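Local coordinates for protein c-di-GMP synthase (Capnocytophaga granulosa, PDB 6WT9) that makes the second messenger 3',3'-c-di-GMP from two molecules of GTP, as the signal-producing enzyme of a CBASS defence system against bacteriophage, at residues Glu79-Gly84 and Leu101-Lys106; Val190-Tyr195 and Arg210-Tyr215; Arg251-Leu256 and Gln338-Ile343; Glu262-Ser267 and Lys334-Glu339. One frame throughout, in Å; residues are numbered along the deposited sequence.

Contact 1: residues Glu79-Gly84 and Leu101-Lys106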
# COMPACT_ATOMS: atom_id res chain seq x y z
N GLU A 79 -16.22 -12.03 -10.84
CA GLU A 79 -15.84 -10.70 -11.26
C GLU A 79 -14.46 -10.39 -10.70
O GLU A 79 -14.09 -10.85 -9.61
CB GLU A 79 -16.85 -9.64 -10.82
CG GLU A 79 -16.89 -9.37 -9.33
CD GLU A 79 -17.92 -8.32 -8.97
OE1 GLU A 79 -19.13 -8.63 -9.02
OE2 GLU A 79 -17.52 -7.18 -8.65
N TYR A 80 -13.68 -9.62 -11.45
CA TYR A 80 -12.28 -9.37 -11.15
C TYR A 80 -12.10 -7.93 -10.68
O TYR A 80 -12.51 -6.99 -11.37
CB TYR A 80 -11.41 -9.64 -12.37
CG TYR A 80 -11.54 -11.05 -12.91
CD1 TYR A 80 -10.76 -12.08 -12.41
CD2 TYR A 80 -12.46 -11.34 -13.91
CE1 TYR A 80 -10.88 -13.37 -12.90
CE2 TYR A 80 -12.59 -12.63 -14.40
CZ TYR A 80 -11.80 -13.64 -13.89
OH TYR A 80 -11.92 -14.92 -14.37
N GLN A 81 -11.49 -7.77 -9.51
CA GLN A 81 -11.12 -6.47 -8.97
C GLN A 81 -9.68 -6.51 -8.50
O GLN A 81 -9.06 -7.58 -8.40
CB GLN A 81 -12.04 -6.04 -7.82
CG GLN A 81 -13.51 -5.94 -8.19
CD GLN A 81 -13.77 -4.97 -9.33
OE1 GLN A 81 -13.03 -4.00 -9.51
NE2 GLN A 81 -14.81 -5.23 -10.10
N TYR A 82 -9.13 -5.34 -8.21
CA TYR A 82 -7.76 -5.21 -7.76
C TYR A 82 -7.70 -4.54 -6.39
O TYR A 82 -8.52 -3.68 -6.06
CB TYR A 82 -6.92 -4.40 -8.76
CG TYR A 82 -6.75 -5.09 -10.10
CD1 TYR A 82 -7.59 -4.81 -11.16
CD2 TYR A 82 -5.75 -6.04 -10.29
CE1 TYR A 82 -7.44 -5.44 -12.38
CE2 TYR A 82 -5.59 -6.68 -11.51
CZ TYR A 82 -6.44 -6.37 -12.55
OH TYR A 82 -6.29 -7.00 -13.76
N GLN A 83 -6.72 -4.97 -5.60
CA GLN A 83 -6.40 -4.32 -4.34
C GLN A 83 -4.88 -4.23 -4.23
O GLN A 83 -4.15 -4.89 -4.97
CB GLN A 83 -6.98 -5.07 -3.13
CG GLN A 83 -6.29 -6.39 -2.84
CD GLN A 83 -6.83 -7.08 -1.61
OE1 GLN A 83 -7.70 -6.55 -0.92
NE2 GLN A 83 -6.32 -8.27 -1.32
N GLY A 84 -4.42 -3.40 -3.31
CA GLY A 84 -3.00 -3.19 -3.10
C GLY A 84 -2.63 -1.72 -3.17
O GLY A 84 -3.42 -0.87 -3.56
N LEU A 101 -8.29 -9.83 -7.12
CA LEU A 101 -9.39 -10.44 -6.38
C LEU A 101 -10.35 -11.12 -7.35
O LEU A 101 -10.77 -10.52 -8.34
CB LEU A 101 -10.13 -9.39 -5.55
CG LEU A 101 -9.41 -8.88 -4.30
CD1 LEU A 101 -10.15 -7.71 -3.69
CD2 LEU A 101 -9.26 -10.00 -3.29
N VAL A 102 -10.69 -12.37 -7.05
CA VAL A 102 -11.64 -13.15 -7.83
C VAL A 102 -12.87 -13.34 -6.96
O VAL A 102 -12.88 -14.17 -6.04
CB VAL A 102 -11.05 -14.50 -8.27
CG1 VAL A 102 -12.03 -15.24 -9.17
CG2 VAL A 102 -9.72 -14.29 -8.98
N ILE A 103 -13.92 -12.57 -7.24
CA ILE A 103 -15.09 -12.48 -6.38
C ILE A 103 -16.27 -13.15 -7.08
O ILE A 103 -16.59 -12.81 -8.23
CB ILE A 103 -15.41 -11.01 -6.03
CG1 ILE A 103 -14.12 -10.25 -5.75
CG2 ILE A 103 -16.34 -10.94 -4.83
CD1 ILE A 103 -14.33 -8.78 -5.45
N SER A 104 -16.92 -14.08 -6.39
CA SER A 104 -18.05 -14.79 -6.96
C SER A 104 -19.29 -13.90 -7.01
O SER A 104 -19.56 -13.13 -6.08
CB SER A 104 -18.36 -16.05 -6.14
OG SER A 104 -17.34 -17.02 -6.29
N ASP A 105 -20.04 -14.01 -8.10
CA ASP A 105 -21.26 -13.24 -8.30
C ASP A 105 -22.43 -13.77 -7.48
O ASP A 105 -23.55 -13.26 -7.63
CB ASP A 105 -21.64 -13.24 -9.78
CG ASP A 105 -20.49 -12.81 -10.67
OD1 ASP A 105 -19.42 -12.48 -10.13
OD2 ASP A 105 -20.67 -12.81 -11.91
N LYS A 106 -22.22 -14.77 -6.63
CA LYS A 106 -23.29 -15.37 -5.86
C LYS A 106 -22.95 -15.41 -4.38
O LYS A 106 -22.02 -16.10 -3.96
CB LYS A 106 -23.59 -16.78 -6.37
CG LYS A 106 -24.14 -16.83 -7.79
CD LYS A 106 -24.00 -18.21 -8.40
CE LYS A 106 -24.77 -18.30 -9.71
NZ LYS A 106 -24.44 -17.18 -10.64

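Contact 2: residues Val190-Tyr195 and Arg210-Tyr215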
# COMPACT_ATOMS: atom_id res chain seq x y z
N VAL A 190 -6.41 -13.81 -5.20
CA VAL A 190 -7.17 -14.09 -3.99
C VAL A 190 -8.60 -14.45 -4.38
O VAL A 190 -9.22 -13.77 -5.20
CB VAL A 190 -7.15 -12.89 -3.03
CG1 VAL A 190 -7.96 -13.18 -1.78
CG2 VAL A 190 -5.72 -12.53 -2.66
N ILE A 191 -9.12 -15.52 -3.77
CA ILE A 191 -10.47 -16.01 -4.03
C ILE A 191 -11.38 -15.52 -2.91
O ILE A 191 -11.07 -15.70 -1.73
CB ILE A 191 -10.49 -17.54 -4.12
CG1 ILE A 191 -9.47 -18.04 -5.14
CG2 ILE A 191 -11.89 -18.05 -4.46
CD1 ILE A 191 -9.67 -17.49 -6.53
N ALA A 192 -12.50 -14.90 -3.28
CA ALA A 192 -13.40 -14.31 -2.29
C ALA A 192 -14.82 -14.29 -2.83
O ALA A 192 -15.09 -14.67 -3.97
CB ALA A 192 -12.93 -12.90 -1.91
N ASN A 193 -15.75 -13.86 -1.97
CA ASN A 193 -17.13 -13.60 -2.36
C ASN A 193 -17.63 -12.39 -1.58
O ASN A 193 -17.01 -11.95 -0.61
CB ASN A 193 -18.03 -14.82 -2.14
CG ASN A 193 -18.29 -15.10 -0.67
OD1 ASN A 193 -17.43 -14.85 0.18
ND2 ASN A 193 -19.46 -15.63 -0.37
N TRP A 194 -18.77 -11.86 -2.01
CA TRP A 194 -19.36 -10.70 -1.37
C TRP A 194 -20.07 -11.09 -0.07
O TRP A 194 -20.70 -12.14 0.01
CB TRP A 194 -20.36 -10.01 -2.30
CG TRP A 194 -19.76 -9.49 -3.57
CD1 TRP A 194 -19.93 -10.00 -4.82
CD2 TRP A 194 -18.90 -8.36 -3.71
NE1 TRP A 194 -19.22 -9.26 -5.73
CE2 TRP A 194 -18.58 -8.24 -5.07
CE3 TRP A 194 -18.36 -7.43 -2.81
CZ2 TRP A 194 -17.75 -7.24 -5.57
CZ3 TRP A 194 -17.54 -6.43 -3.30
CH2 TRP A 194 -17.24 -6.34 -4.66
N TYR A 195 -19.95 -10.23 0.94
CA TYR A 195 -20.67 -10.44 2.19
C TYR A 195 -22.16 -10.22 1.98
O TYR A 195 -22.57 -9.16 1.49
CB TYR A 195 -20.13 -9.50 3.27
CG TYR A 195 -20.79 -9.64 4.62
CD1 TYR A 195 -20.39 -10.63 5.51
CD2 TYR A 195 -21.81 -8.78 5.00
CE1 TYR A 195 -21.00 -10.76 6.75
CE2 TYR A 195 -22.42 -8.90 6.24
CZ TYR A 195 -22.01 -9.89 7.11
OH TYR A 195 -22.61 -10.02 8.34
N ARG A 210 -20.49 -3.58 1.45
CA ARG A 210 -20.80 -4.66 2.38
C ARG A 210 -19.59 -5.53 2.68
O ARG A 210 -19.65 -6.35 3.61
CB ARG A 210 -21.94 -5.52 1.82
CG ARG A 210 -21.88 -5.77 0.32
CD ARG A 210 -23.27 -6.07 -0.22
NE ARG A 210 -23.28 -6.23 -1.67
CZ ARG A 210 -23.39 -7.40 -2.30
NH1 ARG A 210 -23.39 -7.45 -3.62
NH2 ARG A 210 -23.50 -8.52 -1.60
N GLY A 211 -18.50 -5.38 1.93
CA GLY A 211 -17.27 -6.09 2.20
C GLY A 211 -17.17 -7.41 1.46
O GLY A 211 -18.13 -7.91 0.85
N ILE A 212 -15.97 -7.99 1.51
CA ILE A 212 -15.71 -9.29 0.91
C ILE A 212 -15.26 -10.24 2.01
O ILE A 212 -14.87 -9.83 3.11
CB ILE A 212 -14.65 -9.22 -0.21
CG1 ILE A 212 -13.30 -8.76 0.34
CG2 ILE A 212 -15.12 -8.29 -1.32
CD1 ILE A 212 -12.20 -8.71 -0.69
N GLN A 213 -15.31 -11.53 1.70
CA GLN A 213 -14.88 -12.58 2.61
C GLN A 213 -13.89 -13.47 1.87
O GLN A 213 -14.25 -14.10 0.87
CB GLN A 213 -16.08 -13.39 3.11
CG GLN A 213 -17.09 -12.55 3.87
CD GLN A 213 -18.32 -13.33 4.30
OE1 GLN A 213 -18.62 -13.45 5.49
NE2 GLN A 213 -19.06 -13.85 3.32
N ILE A 214 -12.65 -13.51 2.35
CA ILE A 214 -11.58 -14.23 1.68
C ILE A 214 -11.76 -15.72 1.90
O ILE A 214 -12.05 -16.18 3.01
CB ILE A 214 -10.21 -13.75 2.19
CG1 ILE A 214 -10.10 -12.23 2.08
CG2 ILE A 214 -9.08 -14.44 1.44
CD1 ILE A 214 -10.28 -11.71 0.67
N TYR A 215 -11.58 -16.50 0.83
CA TYR A 215 -11.66 -17.95 0.95
C TYR A 215 -10.37 -18.50 1.55
O TYR A 215 -9.27 -18.12 1.14
CB TYR A 215 -11.92 -18.59 -0.41
CG TYR A 215 -11.84 -20.10 -0.37
CD1 TYR A 215 -12.79 -20.84 0.32
CD2 TYR A 215 -10.82 -20.78 -1.01
CE1 TYR A 215 -12.73 -22.22 0.36
CE2 TYR A 215 -10.74 -22.16 -0.97
CZ TYR A 215 -11.70 -22.87 -0.28
OH TYR A 215 -11.64 -24.25 -0.24

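Contact 3: residues Arg251-Leu256 and Gln338-Ile343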
# COMPACT_ATOMS: atom_id res chain seq x y z
N ARG A 251 3.46 7.41 1.62
CA ARG A 251 4.68 6.89 1.00
C ARG A 251 5.92 7.25 1.80
O ARG A 251 6.88 6.46 1.86
CB ARG A 251 4.80 7.41 -0.44
CG ARG A 251 3.64 7.03 -1.34
CD ARG A 251 3.91 7.41 -2.79
NE ARG A 251 3.84 8.85 -3.01
CZ ARG A 251 2.88 9.46 -3.70
NH1 ARG A 251 1.90 8.76 -4.24
NH2 ARG A 251 2.91 10.78 -3.85
N PHE A 252 5.92 8.43 2.43
CA PHE A 252 7.06 8.85 3.25
C PHE A 252 7.26 7.90 4.43
O PHE A 252 8.36 7.40 4.65
CB PHE A 252 6.83 10.28 3.72
CG PHE A 252 7.94 10.83 4.58
CD1 PHE A 252 9.11 11.29 4.00
CD2 PHE A 252 7.79 10.92 5.95
CE1 PHE A 252 10.12 11.81 4.78
CE2 PHE A 252 8.80 11.44 6.74
CZ PHE A 252 9.97 11.88 6.15
N LEU A 253 6.19 7.65 5.19
CA LEU A 253 6.30 6.76 6.34
C LEU A 253 6.71 5.35 5.93
O LEU A 253 7.51 4.71 6.60
CB LEU A 253 4.98 6.72 7.11
CG LEU A 253 4.58 7.99 7.86
CD1 LEU A 253 3.35 7.74 8.72
CD2 LEU A 253 5.74 8.49 8.72
N LYS A 254 6.16 4.86 4.81
CA LYS A 254 6.52 3.52 4.35
C LYS A 254 7.99 3.45 3.96
O LYS A 254 8.63 2.41 4.15
CB LYS A 254 5.62 3.12 3.17
CG LYS A 254 4.15 2.98 3.55
CD LYS A 254 3.25 2.86 2.33
CE LYS A 254 3.44 1.53 1.62
NZ LYS A 254 2.45 1.36 0.50
N ASN A 255 8.54 4.53 3.42
CA ASN A 255 9.96 4.54 3.08
C ASN A 255 10.83 4.63 4.33
O ASN A 255 11.90 4.02 4.39
CB ASN A 255 10.27 5.68 2.11
CG ASN A 255 10.07 5.28 0.67
OD1 ASN A 255 10.58 4.26 0.22
ND2 ASN A 255 9.31 6.08 -0.07
N LEU A 256 10.39 5.39 5.34
CA LEU A 256 11.09 5.40 6.61
C LEU A 256 11.07 4.03 7.26
O LEU A 256 12.03 3.64 7.94
CB LEU A 256 10.49 6.44 7.56
CG LEU A 256 10.65 7.91 7.20
CD1 LEU A 256 10.34 8.77 8.41
CD2 LEU A 256 12.05 8.20 6.68
N GLN A 338 10.65 7.77 16.30
CA GLN A 338 12.08 8.09 16.34
C GLN A 338 12.59 8.48 14.96
O GLN A 338 13.32 9.47 14.82
CB GLN A 338 12.87 6.89 16.87
CG GLN A 338 12.29 6.22 18.10
CD GLN A 338 12.49 7.02 19.37
OE1 GLN A 338 13.20 8.03 19.38
NE2 GLN A 338 11.87 6.57 20.46
N GLU A 339 12.21 7.73 13.93
CA GLU A 339 12.69 8.02 12.58
C GLU A 339 12.19 9.37 12.10
O GLU A 339 12.95 10.15 11.51
CB GLU A 339 12.24 6.91 11.62
CG GLU A 339 12.74 5.52 12.01
CD GLU A 339 14.24 5.37 11.85
OE1 GLU A 339 14.83 6.08 11.01
OE2 GLU A 339 14.83 4.53 12.57
N VAL A 340 10.91 9.68 12.33
CA VAL A 340 10.38 10.98 11.93
C VAL A 340 11.05 12.10 12.71
O VAL A 340 11.39 13.15 12.15
CB VAL A 340 8.85 11.00 12.12
CG1 VAL A 340 8.30 12.38 11.77
CG2 VAL A 340 8.20 9.93 11.26
N LYS A 341 11.27 11.89 14.01
CA LYS A 341 11.96 12.88 14.83
C LYS A 341 13.36 13.16 14.29
O LYS A 341 13.81 14.31 14.29
CB LYS A 341 12.01 12.40 16.28
CG LYS A 341 12.83 13.28 17.21
CD LYS A 341 12.91 12.67 18.60
CE LYS A 341 11.67 12.97 19.43
NZ LYS A 341 11.62 14.40 19.86
N ILE A 342 14.05 12.12 13.83
CA ILE A 342 15.40 12.30 13.28
C ILE A 342 15.35 13.12 12.00
O ILE A 342 16.12 14.07 11.82
CB ILE A 342 16.07 10.93 13.06
CG1 ILE A 342 16.39 10.26 14.39
CG2 ILE A 342 17.34 11.10 12.22
CD1 ILE A 342 17.01 8.88 14.25
N ILE A 343 14.44 12.76 11.09
CA ILE A 343 14.31 13.51 9.84
C ILE A 343 13.94 14.96 10.13
O ILE A 343 14.54 15.89 9.58
CB ILE A 343 13.26 12.85 8.92
CG1 ILE A 343 13.63 11.39 8.63
CG2 ILE A 343 13.13 13.64 7.63
CD1 ILE A 343 14.86 11.23 7.79
O HOH W 1 14.10 5.33 8.27

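Contact 4: residues Glu262-Ser267 and Lys334-Glu339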
# COMPACT_ATOMS: atom_id res chain seq x y z
N GLU A 262 15.60 -0.51 12.69
CA GLU A 262 14.70 -1.19 13.61
C GLU A 262 13.63 -1.94 12.83
O GLU A 262 13.38 -1.67 11.65
CB GLU A 262 14.06 -0.19 14.57
CG GLU A 262 15.06 0.66 15.33
CD GLU A 262 15.65 -0.05 16.53
OE1 GLU A 262 15.25 -1.20 16.80
OE2 GLU A 262 16.51 0.54 17.22
N LYS A 263 12.98 -2.88 13.51
CA LYS A 263 11.92 -3.69 12.90
C LYS A 263 10.59 -3.03 13.23
O LYS A 263 9.96 -3.34 14.25
CB LYS A 263 12.00 -5.13 13.38
CG LYS A 263 13.21 -5.88 12.84
CD LYS A 263 13.18 -7.35 13.24
CE LYS A 263 13.24 -7.52 14.75
NZ LYS A 263 13.29 -8.96 15.14
N ILE A 264 10.16 -2.12 12.36
CA ILE A 264 8.88 -1.44 12.51
C ILE A 264 7.83 -2.32 11.85
O ILE A 264 7.63 -2.28 10.64
CB ILE A 264 8.91 -0.04 11.89
CG1 ILE A 264 10.02 0.80 12.52
CG2 ILE A 264 7.56 0.65 12.06
CD1 ILE A 264 10.19 2.17 11.89
N GLU A 265 7.15 -3.13 12.66
CA GLU A 265 6.15 -4.07 12.14
C GLU A 265 4.77 -3.41 12.09
O GLU A 265 3.80 -3.84 12.72
CB GLU A 265 6.13 -5.34 12.98
CG GLU A 265 7.38 -6.19 12.81
CD GLU A 265 7.32 -7.47 13.61
OE1 GLU A 265 6.39 -7.63 14.43
OE2 GLU A 265 8.20 -8.34 13.42
N LEU A 266 4.70 -2.33 11.32
CA LEU A 266 3.45 -1.65 11.00
C LEU A 266 3.14 -1.89 9.53
O LEU A 266 3.94 -1.54 8.66
CB LEU A 266 3.55 -0.15 11.29
CG LEU A 266 3.81 0.27 12.73
CD1 LEU A 266 3.99 1.77 12.82
CD2 LEU A 266 2.67 -0.19 13.63
N SER A 267 1.99 -2.51 9.26
CA SER A 267 1.61 -2.80 7.89
C SER A 267 1.23 -1.51 7.16
O SER A 267 1.07 -0.45 7.77
CB SER A 267 0.45 -3.79 7.85
OG SER A 267 -0.69 -3.25 8.49
N LYS A 334 6.36 3.68 18.28
CA LYS A 334 7.37 4.51 18.92
C LYS A 334 8.64 4.58 18.07
O LYS A 334 9.22 5.66 17.92
CB LYS A 334 7.70 3.97 20.31
CG LYS A 334 6.57 4.08 21.32
CD LYS A 334 6.96 3.47 22.65
CE LYS A 334 5.83 3.55 23.67
NZ LYS A 334 6.22 2.96 24.98
N MSE A 335 9.07 3.45 17.51
CA MSE A 335 10.28 3.43 16.70
C MSE A 335 10.11 4.24 15.42
O MSE A 335 11.06 4.87 14.94
CB MSE A 335 10.68 1.99 16.35
CG MSE A 335 11.01 1.12 17.55
SE MSE A 335 12.00 2.06 18.94
CE MSE A 335 13.62 2.52 17.96
N LEU A 336 8.89 4.24 14.87
CA LEU A 336 8.61 5.08 13.71
C LEU A 336 8.65 6.56 14.09
O LEU A 336 9.08 7.40 13.30
CB LEU A 336 7.26 4.70 13.11
CG LEU A 336 6.84 5.42 11.82
CD1 LEU A 336 7.86 5.17 10.72
CD2 LEU A 336 5.46 4.96 11.39
N LEU A 337 8.20 6.88 15.31
CA LEU A 337 8.31 8.26 15.80
C LEU A 337 9.76 8.69 15.91
O LEU A 337 10.09 9.86 15.64
CB LEU A 337 7.60 8.38 17.15
CG LEU A 337 7.69 9.74 17.85
CD1 LEU A 337 7.13 10.84 16.96
CD2 LEU A 337 6.95 9.68 19.18
N GLN A 338 10.65 7.77 16.30
CA GLN A 338 12.08 8.09 16.34
C GLN A 338 12.59 8.48 14.96
O GLN A 338 13.32 9.47 14.82
CB GLN A 338 12.87 6.89 16.87
CG GLN A 338 12.29 6.22 18.10
CD GLN A 338 12.49 7.02 19.37
OE1 GLN A 338 13.20 8.03 19.38
NE2 GLN A 338 11.87 6.57 20.46
N GLU A 339 12.21 7.73 13.93
CA GLU A 339 12.69 8.02 12.58
C GLU A 339 12.19 9.37 12.10
O GLU A 339 12.95 10.15 11.51
CB GLU A 339 12.24 6.91 11.62
CG GLU A 339 12.74 5.52 12.01
CD GLU A 339 14.24 5.37 11.85
OE1 GLU A 339 14.83 6.08 11.01
OE2 GLU A 339 14.83 4.53 12.57

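Contact 1: residues Glu79-Gly84 and Leu101-Lys106
Within the nucleotidyltransferase sheet, Glu79, Tyr80 and Gln81 pair antiparallel with Ile103, Val102 and Leu101. Two hydrogen-bonded pairs flank one that is not, the basic repeat of an antiparallel ladder. Glu79 N donates to Ile103 O at 2.7 Å, lying in the plane of that carbonyl, and Ile103 N returns a bond to Glu79 O at 2.9 Å. At the other end Leu101 N reaches Gln81 O at 2.7 Å, while the reverse bond, Gln81 N to Leu101 O, is longer at 3.1 Å. Between them the CA of Tyr80 sits 3.4 Å from Leu101 O in a CA-H...O contact.

Strand 98-104 also pairs parallel with strand 185-194 on its far edge, so this mixed sheet, of the kind that carries the family's active site, holds Val102 between two neighbours. Tyr80 and Val102 share one face, side by side and pointing the same way, with CE1 of the ring 4.2 Å from CG2 of the valine; Leu71 of helix 54-71 touches both.

On the other face Leu101 and Ile103 both touch Phe229 of helix 228-241. Gln83 places CG between its backbone N and carbonyl carbon (chi1 71°), and its extended chain crosses Leu101 at about a right angle. The amide straddles the fork there: OE1 lies 3.9 Å from Leu101 CD1, and NE2 is equally near CD2. Toward the solvent end, Glu79 OE1 comes within 4.0 Å of OD1 of the poorly ordered Asp105, a like-charge approach that probably costs some energy; OE1 also accepts a weak hydrogen bond from Trp194 NE1.

Contact 2: residues Val190-Tyr195 and Arg210-Tyr215
Val190, Ala192 and Ile214 form the closely packed apolar end of this antiparallel pairing. CG1 of Val190 meets Ile214 CG2 at 3.6 Å, and the CD1 of the same isoleucine lies 3.9 Å from Ala192 CB. Ala192 and Ile214 form a non-hydrogen-bonded pair, their CA atoms 4.4 Å apart. At the Val190 end of the ladder, Tyr215 N gives a nearly straight bond to Ile191 O (168°), and Asn193 and Gln213 exchange two backbone bonds.

The end around Trp194 and Tyr195 is more exposed, yet the pairing carries on past the strand end through Tyr195 N, bonded to Gly211 O at 3.0 Å. The rim of the indole packs with CZ3 3.6 Å from Ile212 CG2, whereas NH1 of Arg210 lies over a face of the ring, the guanidinium turned 32° from it. NH2 of that arginine reaches Tyr195 O at 3.3 Å, but from well above the carbonyl plane. The Tyr195 ring lies across Gln213, its plane almost perpendicular to the amide, whose OE1 meets the ring edge 3.3 Å from CD1. Arg225 adds a cation-pi contact to this ring.

Strand 185-194 thus pairs antiparallel with 212-216 on one side and parallel with 98-104 on the other, in the mixed sheet of the nucleotidyltransferase fold.

Contact 3: residues Arg251-Leu256 and Gln338-Ile343
The Phe252 ring meets Ile343 at its edge: CG2 of the isoleucine lies in the ring plane, 3.9 Å from CZ. One face is covered from within its own helix by Leu256, whose CG stands 4.0 Å above the plane and is displaced toward the rim. With chi1 at -180° the phenyl group extends away from its backbone N toward the other helix, where it and the Ile343 side chain run antiparallel past one another.

Leu256 does most of the remaining work. Its CB points at the partner helix and the two methyls divide the task: CD1 rests 3.7 Å from Val340 CG2, the two side chains crossing at about a right angle, and CD2 lies 4.1 Å from Ile343 CG1. The same Val340 methyl also receives Leu253, whose CD2 is 3.8 Å away, and is thus wedged between two leucines of successive turns.

The carboxylate of Glu339 is the polar flat group at the margin of this apolar patch. A water donates to its OE1 and, at 2.7 Å, to Leu256 O, tying a helical carbonyl to the acid. OE1 also forms a salt bridge with Lys4 and OE2 accepts from Ser260; these partners would probably stabilise the ionised acid despite its burial.

The axes of the two short segments approach to 10.6 Å at 106°, a nearly perpendicular crossing. Around it, helix 40-49 packs Ile45 on both Phe252 and Ile343, helix 291-304 lays Tyr296 and Leu299 on Val340, and Ile271 and Cys275 of helix 268-276 touch Leu253.

Contact 4: residues Glu262-Ser267 and Lys334-Glu339
Ile264, in an irregular loop, and Met335, on a regular helix, mark the closest backbone approach of residues 262-267 to residues 334-339, their CA atoms 6.6 Å apart. In the loop Glu265 is the centre of an inverse gamma turn, closed by a weak bond from Leu266 N to Ile264 O at 3.0 Å. The helix keeps its own pattern, with Gln338 N bonded to Lys334 O. Ile264 and Leu266, on the two sides of the turn, both direct their CB atoms at the helix.

CD1 of Ile264 rests against the helix backbone, 3.8 Å from Leu336 CA, and its CG1 lies 4.1 Å from CB of Met335. This is a loop-on-helix contact: the chain joining helices 245-259 and 268-276 packs against helix 327-347, and Ser267 then starts the next helix as its N-cap.

Leu336 turns CG anti to the backbone N (chi1 -176°), bringing its CD2 to 3.8 Å from Leu266 CD1, while its other methyl faces Ile264. At the solvent-exposed end, Met335, modelled as selenomethionine, folds back at both outer torsions and sets CE 3.5 Å from CG of Glu262. That glutamate is poorly ordered, although its backbone N is bonded to OG of Ser260.

Two pairs of neighbours illustrate how place in the fold sets the chemistry. Contacts 1 and 2 sit on one sheet, with centres about 8 Å apart, and are joined where strand 98-104 runs beside strand 185-194; both rely on backbone hydrogen bonds and both are only partly buried, reaching the surface at charged or aromatic margins. Contacts 3 and 4, also about 8 Å apart between centres, share helix 327-347 and residues Gln338 and Glu339. Both are buried and depend on apolar side chains, contact 3 adding a bridging water and contact 4 substituting a loop for a second helix. Centres of contacts 1 and 3 lie about 34 Å apart, across the chain's centre.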